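Local coordinates for fiber protein 2 (Human adenovirus type 41, PDB 2BZU) that forms the trimeric head of a fibre that projects from the adenovirus capsid vertices and probably helps attach the virion to its host cell, at residues S111-R116 with C168-Q173; L16-S21 with F39-K44. All coordinates share one frame; numbering follows the deposited sequence. Where two conformers were deposited one is given.

Interaction 1 of 2, residues S111-R116 with C168-Q173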
loop_
_atom_site.group_PDB
_atom_site.type_symbol
_atom_site.label_atom_id
_atom_site.label_comp_id
_atom_site.label_asym_id
_atom_site.label_seq_id
_atom_site.Cartn_x
_atom_site.Cartn_y
_atom_site.Cartn_z
ATOM N N SER A 111 -15.197 -13.436 3.851
ATOM C CA SER A 111 -16.345 -13.847 3.047
ATOM C C SER A 111 -17.588 -13.003 3.269
ATOM O O SER A 111 -18.573 -13.152 2.534
ATOM C CB SER A 111 -16.667 -15.310 3.300
ATOM O OG SER A 111 -17.024 -15.499 4.643
ATOM N N THR A 112 -17.568 -12.158 4.290
ATOM C CA THR A 112 -18.640 -11.163 4.476
ATOM C C THR A 112 -18.350 -9.944 3.600
ATOM O O THR A 112 -19.250 -9.432 2.907
ATOM C CB THR A 112 -18.798 -10.795 5.959
ATOM O OG1 THR A 112 -19.140 -11.977 6.686
ATOM C CG2 THR A 112 -19.891 -9.757 6.166
ATOM N N VAL A 113 -17.089 -9.516 3.580
ATOM C CA VAL A 113 -16.666 -8.379 2.777
ATOM C C VAL A 113 -16.640 -8.724 1.288
ATOM O O VAL A 113 -17.024 -7.901 0.442
ATOM C CB VAL A 113 -15.283 -7.853 3.253
ATOM C CG1 VAL A 113 -14.802 -6.700 2.405
ATOM C CG2 VAL A 113 -15.342 -7.431 4.734
ATOM N N TYR A 114 -16.173 -9.940 0.979
ATOM C CA TYR A 114 -16.077 -10.455 -0.377
ATOM C C TYR A 114 -16.884 -11.765 -0.457
ATOM O O TYR A 114 -16.334 -12.860 -0.425
ATOM C CB TYR A 114 -14.606 -10.712 -0.771
ATOM C CG TYR A 114 -13.657 -9.624 -0.345
ATOM C CD1 TYR A 114 -13.572 -8.424 -1.043
ATOM C CD2 TYR A 114 -12.800 -9.819 0.734
ATOM C CE1 TYR A 114 -12.684 -7.409 -0.642
ATOM C CE2 TYR A 114 -11.902 -8.833 1.140
ATOM C CZ TYR A 114 -11.850 -7.632 0.468
ATOM O OH TYR A 114 -10.955 -6.685 0.910
ATOM N N PRO A 115 -18.221 -11.669 -0.571
ATOM C CA PRO A 115 -19.030 -12.882 -0.659
ATOM C C PRO A 115 -18.685 -13.744 -1.872
ATOM O O PRO A 115 -18.306 -13.222 -2.925
ATOM C CB PRO A 115 -20.461 -12.341 -0.779
ATOM C CG PRO A 115 -20.380 -10.949 -0.236
ATOM C CD PRO A 115 -19.042 -10.447 -0.606
ATOM N N ARG A 116 -18.806 -15.052 -1.720
ATOM C CA ARG A 116 -18.481 -15.945 -2.833
ATOM C C ARG A 116 -19.281 -15.579 -4.086
ATOM O O ARG A 116 -20.518 -15.371 -4.023
ATOM C CB ARG A 116 -18.656 -17.420 -2.467
ATOM C CG ARG A 116 -17.436 -17.972 -1.719
ATOM C CD ARG A 116 -17.564 -19.431 -1.364
ATOM N NE ARG A 116 -18.528 -19.573 -0.302
ATOM C CZ ARG A 116 -18.265 -19.468 1.002
ATOM N NH1 ARG A 116 -19.265 -19.545 1.861
ATOM N NH2 ARG A 116 -17.032 -19.263 1.457
ATOM N N CYS A 168 -4.116 -4.985 -1.305
ATOM C CA CYS A 168 -4.475 -5.058 0.140
ATOM C C CYS A 168 -5.933 -5.596 0.206
ATOM O O CYS A 168 -6.731 -5.249 -0.685
ATOM C CB CYS A 168 -4.367 -3.666 0.779
ATOM S SG CYS A 168 -4.912 -3.569 2.483
ATOM N N TYR A 169 -6.280 -6.455 1.175
ATOM C CA TYR A 169 -7.628 -6.925 1.402
ATOM C C TYR A 169 -7.871 -7.173 2.891
ATOM O O TYR A 169 -6.941 -7.156 3.710
ATOM C CB TYR A 169 -7.912 -8.193 0.561
ATOM C CG TYR A 169 -7.068 -9.391 0.943
ATOM C CD1 TYR A 169 -7.508 -10.315 1.883
ATOM C CD2 TYR A 169 -5.821 -9.600 0.349
ATOM C CE1 TYR A 169 -6.716 -11.396 2.259
ATOM C CE2 TYR A 169 -5.045 -10.674 0.701
ATOM C CZ TYR A 169 -5.489 -11.574 1.650
ATOM O OH TYR A 169 -4.666 -12.632 1.994
ATOM N N ILE A 170 -9.148 -7.324 3.214
ATOM C CA ILE A 170 -9.608 -7.572 4.561
ATOM C C ILE A 170 -9.724 -9.074 4.754
ATOM O O ILE A 170 -10.279 -9.782 3.899
ATOM C CB ILE A 170 -10.989 -6.930 4.789
ATOM C CG1 ILE A 170 -10.903 -5.404 4.590
ATOM C CG2 ILE A 170 -11.540 -7.331 6.150
ATOM C CD1 ILE A 170 -10.464 -4.633 5.759
ATOM N N THR A 171 -9.222 -9.569 5.883
ATOM C CA THR A 171 -9.189 -11.015 6.135
ATOM C C THR A 171 -10.387 -11.536 6.915
ATOM O O THR A 171 -11.077 -10.782 7.628
ATOM C CB THR A 171 -7.944 -11.428 6.928
ATOM O OG1 THR A 171 -8.024 -10.920 8.273
ATOM C CG2 THR A 171 -6.696 -10.880 6.268
ATOM N N GLU A 172 -10.606 -12.851 6.821
ATOM C CA GLU A 172 -11.485 -13.565 7.748
ATOM C C GLU A 172 -10.969 -13.407 9.167
ATOM O O GLU A 172 -9.765 -13.296 9.366
ATOM C CB GLU A 172 -11.438 -15.076 7.485
ATOM C CG GLU A 172 -12.415 -15.704 6.548
ATOM C CD GLU A 172 -13.879 -15.447 6.855
ATOM O OE1 GLU A 172 -14.424 -14.592 6.193
ATOM O OE2 GLU A 172 -14.521 -16.092 7.742
ATOM N N GLN A 173 -11.884 -13.409 10.137
ATOM C CA GLN A 173 -11.545 -13.328 11.570
ATOM C C GLN A 173 -11.288 -14.731 12.147
ATOM O O GLN A 173 -11.693 -15.729 11.551
ATOM C CB GLN A 173 -12.657 -12.596 12.373
ATOM C CG GLN A 173 -12.918 -11.059 12.012
ATOM C CD GLN A 173 -14.049 -10.384 12.802
ATOM O OE1 GLN A 173 -13.874 -9.905 13.941
ATOM N NE2 GLN A 173 -15.213 -10.265 12.140
HETATM O O HOH W 1 -17.097 -13.620 7.263
#
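The hydroxyl of Y114 reaches the edge of strand 165-170 and accepts the backbone N-H of I170, with OH to N at 3.0 Å and an N-H...O angle of 165°. I170 N lies in the plane of the phenol ring, at its edge, and I170 O also sits near that plane, 3.3 Å from Y114 CE2. Y169 adds its CB, 3.4 Å from Y114 OH, while its own ring runs away to place its hydroxyl against F107 O. Within the 111-116 turn, V113 CG1 covers the centre of one face of the Y114 ring. The other branch of V113 is turned to the strand: CG2, anti to the carbonyl carbon, meets I170 CG2 at 4.1 Å, the two side chains crossing at about a right angle. This compact end adjoins a neighbouring subunit, whose F39 and C41 pack on V113 and I170.

Toward S111 and E172 the contact is looser, polar and partly hydrated. Bent at chi2 (-55°), the glutamate chain swings OE1 onto S111 N, a short and nearly straight bond of 2.7 Å at 171°. A water donates to the same oxygen at 3.0 Å and also pairs with OG1 of the exposed T112. N110 reinforces this end, its OD1 taking the N-H groups of T112 and V113 while its ND2 binds T171 O.

The phenol oxygen thus supplies an acceptor at the sheet edge where a further strand would offer a carbonyl, and the donors converging on E172 OE1 would probably favour a charged carboxylate.

Interaction 2 of 2, residues L16-S21 with F39-K44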
loop_
_atom_site.group_PDB
_atom_site.type_symbol
_atom_site.label_atom_id
_atom_site.label_comp_id
_atom_site.label_asym_id
_atom_site.label_seq_id
_atom_site.Cartn_x
_atom_site.Cartn_y
_atom_site.Cartn_z
ATOM N N LEU A 16 1.912 -16.168 13.378
ATOM C CA LEU A 16 2.592 -16.201 12.087
ATOM C C LEU A 16 2.114 -15.032 11.228
ATOM O O LEU A 16 0.898 -14.862 11.054
ATOM C CB LEU A 16 2.231 -17.497 11.366
ATOM C CG LEU A 16 2.600 -18.766 12.130
ATOM C CD1 LEU A 16 1.693 -19.924 11.722
ATOM C CD2 LEU A 16 4.023 -19.103 11.893
ATOM N N THR A 17 3.054 -14.256 10.682
ATOM C CA THR A 17 2.725 -13.008 9.988
ATOM C C THR A 17 2.771 -13.132 8.457
ATOM O O THR A 17 2.080 -12.376 7.748
ATOM C CB THR A 17 3.675 -11.868 10.456
ATOM O OG1 THR A 17 4.947 -12.060 9.819
ATOM C CG2 THR A 17 3.897 -11.912 11.945
ATOM N N THR A 18 3.566 -14.072 7.951
ATOM C CA THR A 18 3.932 -14.105 6.533
ATOM C C THR A 18 3.707 -15.462 5.889
ATOM O O THR A 18 4.176 -16.471 6.405
ATOM C CB THR A 18 5.425 -13.742 6.362
ATOM O OG1 THR A 18 5.699 -12.488 7.004
ATOM C CG2 THR A 18 5.814 -13.636 4.917
ATOM N N ILE A 19 3.024 -15.456 4.739
ATOM C CA ILE A 19 3.004 -16.615 3.857
ATOM C C ILE A 19 3.655 -16.197 2.550
ATOM O O ILE A 19 3.399 -15.095 2.046
ATOM C CB ILE A 19 1.585 -17.117 3.566
ATOM C CG1 ILE A 19 0.875 -17.521 4.854
ATOM C CG2 ILE A 19 1.641 -18.298 2.588
ATOM C CD1 ILE A 19 -0.615 -17.801 4.648
ATOM N N TRP A 20 4.486 -17.072 1.993
ATOM C CA TRP A 20 5.021 -16.764 0.681
ATOM C C TRP A 20 5.255 -18.007 -0.166
ATOM O O TRP A 20 5.183 -19.131 0.335
ATOM C CB TRP A 20 6.258 -15.855 0.761
ATOM C CG TRP A 20 7.507 -16.442 1.316
ATOM C CD1 TRP A 20 7.741 -17.737 1.670
ATOM C CD2 TRP A 20 8.726 -15.726 1.574
ATOM N NE1 TRP A 20 9.032 -17.878 2.151
ATOM C CE2 TRP A 20 9.662 -16.659 2.084
ATOM C CE3 TRP A 20 9.120 -14.392 1.431
ATOM C CZ2 TRP A 20 10.965 -16.289 2.431
ATOM C CZ3 TRP A 20 10.436 -14.030 1.776
ATOM C CH2 TRP A 20 11.326 -14.977 2.271
ATOM N N SER A 21 5.517 -17.779 -1.454
ATOM C CA SER A 21 5.787 -18.879 -2.382
ATOM C C SER A 21 7.173 -18.797 -2.990
ATOM O O SER A 21 7.389 -19.183 -4.153
ATOM C CB SER A 21 4.740 -18.906 -3.507
ATOM O OG SER A 21 4.850 -17.771 -4.342
ATOM N N PHE A 39 6.009 -15.663 -7.265
ATOM C CA PHE A 39 6.392 -15.201 -5.932
ATOM C C PHE A 39 5.292 -14.293 -5.377
ATOM O O PHE A 39 5.227 -13.091 -5.649
ATOM C CB PHE A 39 7.726 -14.464 -5.973
ATOM C CG PHE A 39 8.211 -14.016 -4.625
ATOM C CD1 PHE A 39 8.027 -14.783 -3.502
ATOM C CD2 PHE A 39 8.860 -12.802 -4.486
ATOM C CE1 PHE A 39 8.461 -14.364 -2.265
ATOM C CE2 PHE A 39 9.293 -12.367 -3.219
ATOM C CZ PHE A 39 9.116 -13.161 -2.127
ATOM N N LEU A 40 4.411 -14.920 -4.610
ATOM C CA LEU A 40 3.333 -14.237 -3.913
ATOM C C LEU A 40 3.725 -14.190 -2.452
ATOM O O LEU A 40 4.125 -15.203 -1.878
ATOM C CB LEU A 40 2.021 -15.014 -4.092
ATOM C CG LEU A 40 0.816 -14.573 -3.253
ATOM C CD1 LEU A 40 0.437 -13.142 -3.531
ATOM C CD2 LEU A 40 -0.387 -15.459 -3.510
ATOM N N CYS A 41 3.617 -13.013 -1.841
ATOM C CA CYS A 41 3.917 -12.842 -0.421
ATOM C C CYS A 41 2.771 -12.085 0.241
ATOM O O CYS A 41 2.391 -11.007 -0.224
ATOM C CB CYS A 41 5.205 -12.070 -0.259
ATOM S SG CYS A 41 5.645 -11.759 1.479
ATOM N N LEU A 42 2.209 -12.678 1.293
ATOM C CA LEU A 42 1.113 -12.103 2.058
ATOM C C LEU A 42 1.591 -11.832 3.461
ATOM O O LEU A 42 2.124 -12.741 4.122
ATOM C CB LEU A 42 -0.053 -13.093 2.141
ATOM C CG LEU A 42 -0.647 -13.638 0.836
ATOM C CD1 LEU A 42 -1.773 -14.642 1.157
ATOM C CD2 LEU A 42 -1.158 -12.503 -0.041
ATOM N N THR A 43 1.404 -10.613 3.939
ATOM C CA THR A 43 1.699 -10.320 5.336
ATOM C C THR A 43 0.474 -9.762 6.020
ATOM O O THR A 43 -0.192 -8.884 5.483
ATOM C CB THR A 43 2.917 -9.381 5.508
ATOM O OG1 THR A 43 2.687 -8.151 4.806
ATOM C CG2 THR A 43 4.168 -10.052 4.951
ATOM N N LYS A 44 0.177 -10.313 7.195
ATOM C CA LYS A 44 -1.024 -9.963 7.949
ATOM C C LYS A 44 -0.710 -8.928 9.012
ATOM O O LYS A 44 0.176 -9.133 9.825
ATOM C CB LYS A 44 -1.623 -11.210 8.600
ATOM C CG LYS A 44 -2.914 -10.963 9.386
ATOM C CD LYS A 44 -3.427 -12.239 10.014
ATOM C CE LYS A 44 -4.662 -11.990 10.851
ATOM N NZ LYS A 44 -5.839 -11.511 10.093
#
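Strands 18-20 and 36-45 pair antiparallel through backbone bonds centred on I19 and L42, a hydrogen-bonded pair: I19 N gives to L42 O at 2.9 Å, and L42 N returns to I19 O at 2.8 Å. K44 N to T17 O and S21 N to L40 O continue the pattern at the two ends, the latter more bent at 136°. Carbonyl oxygens also receive CA-H groups, notably W20 CA against L40 O.

One side-chain bond carries the pairing past the end of strand 18-20. With chi1 at 67°, S21 OG lies between its own backbone N and carbonyl carbon and accepts L40 N at 2.9 Å, almost straight at 174°; L38 O is a second partner of this hydroxyl.

Apolar and aromatic contacts cluster on the face of T18, W20, C41 and T43. W20 CE3 lies at the edge of the F39 ring, 3.8 Å from its CE1, the two rings meeting obliquely. C41 SG, anti to its backbone N, rests 3.9 Å from T18 CG2. T18 and T43 lie side by side, the T43 methyl CG2 set against the T18 hydroxyl OG1 at 3.5 Å.

The reverse face, with I19 and L42, packs on F107, F167 and Y169 inside the subunit. Polar bonds on the T18-T43 face cross to another subunit instead: T18 OG1 pairs with A47 N and T43 OG1 with H48 ND1, both of that subunit. A47 N can only donate, so T18 OG1 accepts there while its own proton goes to T17 OG1, and the threonine hydroxyls of this sheet face contribute to the bonding between subunits of the trimer.

Interactions 1 and 2 draw on one antiparallel sheet of the knob, where strand 48-57 lies between strands 36-45 and 165-170. Their centres are about 17 Å apart, yet they touch: K44 NZ comes within 2.9 Å of T171 OG1, and L42 CD1 within 3.6 Å of Y169 OH. A second connection runs through the trimer. I170 of interaction 1 packs on C41 of an adjacent subunit, so 168-173 in one copy meets 39-44 in the next, and V113 similarly meets F39 of that subunit. Both contacts lie beside subunit interfaces of the trimeric knob, where the packing of one copy on the next brings them together again.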